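Local coordinates for protein putative succinylglutamate desuccinylase / aspartoacylase (Shewanella amazonensis, PDB 3FMC) that is probably a zinc-dependent hydrolase of the succinylglutamate desuccinylase/aspartoacylase family, acting on ester bonds, at residues Leu126-Leu134 with Phe215-Glu223. Residues are numbered along the deposited sequence; the frame is centred on the assembly and turned at random.
Sequences LITAFRATL and FVPWWTLAE
Trp218 and Phe130 meet in a T-shaped stack at the centre of a helix-helix contact in which Trp218 is a knob in a hole of helix 123-142, within the zinc-exopeptidase-like catalytic domain. The short segments, of helices 123-142 and 210-227, run roughly antiparallel and their axes come no nearer than 11.5 Å, a spacing bridged by large side chains. The Trp218 indole is set among Ile127, Phe130, Arg131 and Leu134. Phe130 turns its edge to one face of the indole, the planes inclined at 71° and CD2 lying 3.6 Å from Trp218 CZ3. The Phe130 ring swings toward the second helix because its CG lies opposite the backbone N (chi1 -165°), and there Leu221 CD2 sits over the ring centre in a CH-pi contact, 3.8 Å from the centroid. Pro217 CB packs against CE2 and CZ of the same ring, and Trp114 of helix 111-118 adds a further edge-to-face partner. Trp218 CZ2 lies over one face of the Arg131 guanidinium, offset from its centre, the two planes 29° apart; the arginine chain is bent at chi3, and its NH1 is hydrogen-bonded to His163 O. Were Trp218 replaced by an alanine, the hole is likely to be left unfilled, the Phe130 edge losing its aromatic face and the guanidinium its cover on one side, though the His163 bond could remain. Leu134 spreads its two methyls over Pro217 and Trp218, where helix 210-227 kinks, CD2 resting on Pro217 CB and CD1 3.5 Å from Trp218 NE1. At the far rim of the indole, the backbone oxygen of Ile127 lies near the ring plane, 3.5 Å from Trp218 CH2.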
# COMPACT_ATOMS: atom_id res chain seq x y z
N LEU C 126 -47.46 10.35 -8.88
CA LEU C 126 -46.45 9.94 -9.86
C LEU C 126 -45.06 9.96 -9.17
O LEU C 126 -44.28 9.02 -9.29
CB LEU C 126 -46.50 10.84 -11.09
CG LEU C 126 -45.64 10.50 -12.31
CD1 LEU C 126 -46.22 11.15 -13.58
CD2 LEU C 126 -44.19 10.91 -12.10
N ILE C 127 -44.80 11.01 -8.40
CA ILE C 127 -43.54 11.22 -7.68
C ILE C 127 -43.32 10.14 -6.63
O ILE C 127 -42.22 9.58 -6.50
CB ILE C 127 -43.48 12.66 -7.08
CG1 ILE C 127 -43.42 13.69 -8.20
CG2 ILE C 127 -42.25 12.86 -6.12
CD1 ILE C 127 -43.65 15.12 -7.68
N THR C 128 -44.35 9.83 -5.87
CA THR C 128 -44.27 8.78 -4.86
C THR C 128 -43.97 7.45 -5.54
O THR C 128 -43.15 6.66 -5.04
CB THR C 128 -45.60 8.73 -4.05
OG1 THR C 128 -45.73 9.96 -3.33
CG2 THR C 128 -45.63 7.56 -3.07
N ALA C 129 -44.60 7.20 -6.68
CA ALA C 129 -44.40 5.94 -7.41
C ALA C 129 -42.96 5.83 -7.93
O ALA C 129 -42.36 4.75 -7.92
CB ALA C 129 -45.39 5.84 -8.56
N PHE C 130 -42.41 6.95 -8.41
CA PHE C 130 -41.08 6.98 -8.99
C PHE C 130 -40.05 6.69 -7.91
O PHE C 130 -39.15 5.88 -8.13
CB PHE C 130 -40.78 8.31 -9.69
CG PHE C 130 -39.58 8.27 -10.59
CD1 PHE C 130 -39.61 7.58 -11.79
CD2 PHE C 130 -38.42 8.97 -10.27
CE1 PHE C 130 -38.50 7.56 -12.63
CE2 PHE C 130 -37.35 8.98 -11.10
CZ PHE C 130 -37.39 8.26 -12.30
N ARG C 131 -40.22 7.33 -6.76
CA ARG C 131 -39.35 7.13 -5.63
C ARG C 131 -39.37 5.67 -5.23
O ARG C 131 -38.33 5.10 -4.96
CB ARG C 131 -39.77 7.98 -4.44
CG ARG C 131 -38.75 7.96 -3.30
CD ARG C 131 -39.03 8.95 -2.19
NE ARG C 131 -39.67 10.15 -2.69
CZ ARG C 131 -39.08 11.27 -3.13
NH1 ARG C 131 -37.76 11.43 -3.12
NH2 ARG C 131 -39.85 12.25 -3.57
N ALA C 132 -40.56 5.07 -5.19
CA ALA C 132 -40.69 3.67 -4.80
C ALA C 132 -39.96 2.77 -5.78
O ALA C 132 -39.32 1.80 -5.36
CB ALA C 132 -42.19 3.28 -4.66
N THR C 133 -40.03 3.08 -7.07
CA THR C 133 -39.34 2.32 -8.10
C THR C 133 -37.83 2.39 -7.89
O THR C 133 -37.13 1.39 -7.99
CB THR C 133 -39.69 2.83 -9.50
OG1 THR C 133 -41.05 2.50 -9.80
CG2 THR C 133 -38.75 2.23 -10.61
N LEU C 134 -37.32 3.59 -7.60
CA LEU C 134 -35.87 3.76 -7.37
C LEU C 134 -35.40 2.95 -6.15
O LEU C 134 -34.35 2.32 -6.21
CB LEU C 134 -35.51 5.23 -7.18
CG LEU C 134 -35.87 6.19 -8.32
CD1 LEU C 134 -35.30 7.59 -7.95
CD2 LEU C 134 -35.37 5.73 -9.69
N PHE C 215 -29.71 12.48 -8.63
CA PHE C 215 -30.50 13.40 -9.46
C PHE C 215 -30.77 12.94 -10.87
O PHE C 215 -31.78 13.36 -11.47
CB PHE C 215 -29.93 14.84 -9.45
CG PHE C 215 -28.59 15.00 -10.17
CD1 PHE C 215 -28.47 14.81 -11.53
CD2 PHE C 215 -27.49 15.47 -9.47
CE1 PHE C 215 -27.25 15.01 -12.16
CE2 PHE C 215 -26.27 15.69 -10.10
CZ PHE C 215 -26.15 15.43 -11.45
N VAL C 216 -29.91 12.10 -11.45
CA VAL C 216 -30.16 11.74 -12.85
C VAL C 216 -31.55 11.14 -13.08
O VAL C 216 -32.21 11.51 -14.09
CB VAL C 216 -29.02 10.86 -13.47
CG1 VAL C 216 -29.43 10.28 -14.81
CG2 VAL C 216 -27.75 11.68 -13.64
N PRO C 217 -32.02 10.21 -12.22
CA PRO C 217 -33.34 9.67 -12.61
C PRO C 217 -34.43 10.74 -12.65
O PRO C 217 -35.29 10.75 -13.55
CB PRO C 217 -33.67 8.65 -11.49
CG PRO C 217 -32.35 8.34 -10.84
CD PRO C 217 -31.50 9.57 -11.00
N TRP C 218 -34.38 11.63 -11.67
CA TRP C 218 -35.39 12.73 -11.56
C TRP C 218 -35.29 13.79 -12.64
O TRP C 218 -36.35 14.34 -13.06
CB TRP C 218 -35.33 13.36 -10.21
CG TRP C 218 -35.62 12.42 -9.09
CD1 TRP C 218 -34.72 11.80 -8.31
CD2 TRP C 218 -36.93 12.05 -8.59
NE1 TRP C 218 -35.37 11.02 -7.37
CE2 TRP C 218 -36.72 11.16 -7.52
CE3 TRP C 218 -38.24 12.37 -8.97
CZ2 TRP C 218 -37.78 10.60 -6.78
CZ3 TRP C 218 -39.30 11.78 -8.25
CH2 TRP C 218 -39.06 10.92 -7.17
N TRP C 219 -34.06 14.10 -13.06
CA TRP C 219 -33.82 15.12 -14.08
C TRP C 219 -34.30 14.55 -15.41
O TRP C 219 -34.97 15.22 -16.19
CB TRP C 219 -32.33 15.43 -14.19
CG TRP C 219 -31.96 16.73 -14.86
CD1 TRP C 219 -32.75 17.52 -15.67
CD2 TRP C 219 -30.69 17.38 -14.79
NE1 TRP C 219 -32.05 18.60 -16.10
CE2 TRP C 219 -30.78 18.55 -15.58
CE3 TRP C 219 -29.47 17.08 -14.15
CZ2 TRP C 219 -29.70 19.43 -15.72
CZ3 TRP C 219 -28.41 17.95 -14.30
CH2 TRP C 219 -28.54 19.11 -15.10
N THR C 220 -33.93 13.29 -15.67
CA THR C 220 -34.38 12.61 -16.88
C THR C 220 -35.92 12.50 -16.94
O THR C 220 -36.50 12.68 -18.00
CB THR C 220 -33.74 11.21 -16.96
OG1 THR C 220 -32.31 11.38 -17.01
CG2 THR C 220 -34.23 10.49 -18.18
N LEU C 221 -36.55 12.20 -15.81
CA LEU C 221 -38.00 12.12 -15.72
C LEU C 221 -38.63 13.49 -16.04
O LEU C 221 -39.63 13.54 -16.74
CB LEU C 221 -38.45 11.71 -14.30
CG LEU C 221 -39.96 11.65 -14.04
CD1 LEU C 221 -40.55 10.49 -14.84
CD2 LEU C 221 -40.27 11.49 -12.56
N ALA C 222 -38.05 14.56 -15.52
CA ALA C 222 -38.55 15.93 -15.76
C ALA C 222 -38.43 16.24 -17.24
O ALA C 222 -39.36 16.86 -17.83
CB ALA C 222 -37.75 16.93 -14.93
N GLU C 223 -37.34 15.80 -17.85
CA GLU C 223 -37.09 15.98 -19.31
C GLU C 223 -38.14 15.27 -20.13
O GLU C 223 -38.70 15.82 -21.08
CB GLU C 223 -35.69 15.45 -19.71
CG GLU C 223 -34.53 16.29 -19.20
CD GLU C 223 -33.15 15.69 -19.51
OE1 GLU C 223 -33.07 14.50 -19.95
OE2 GLU C 223 -32.15 16.42 -19.29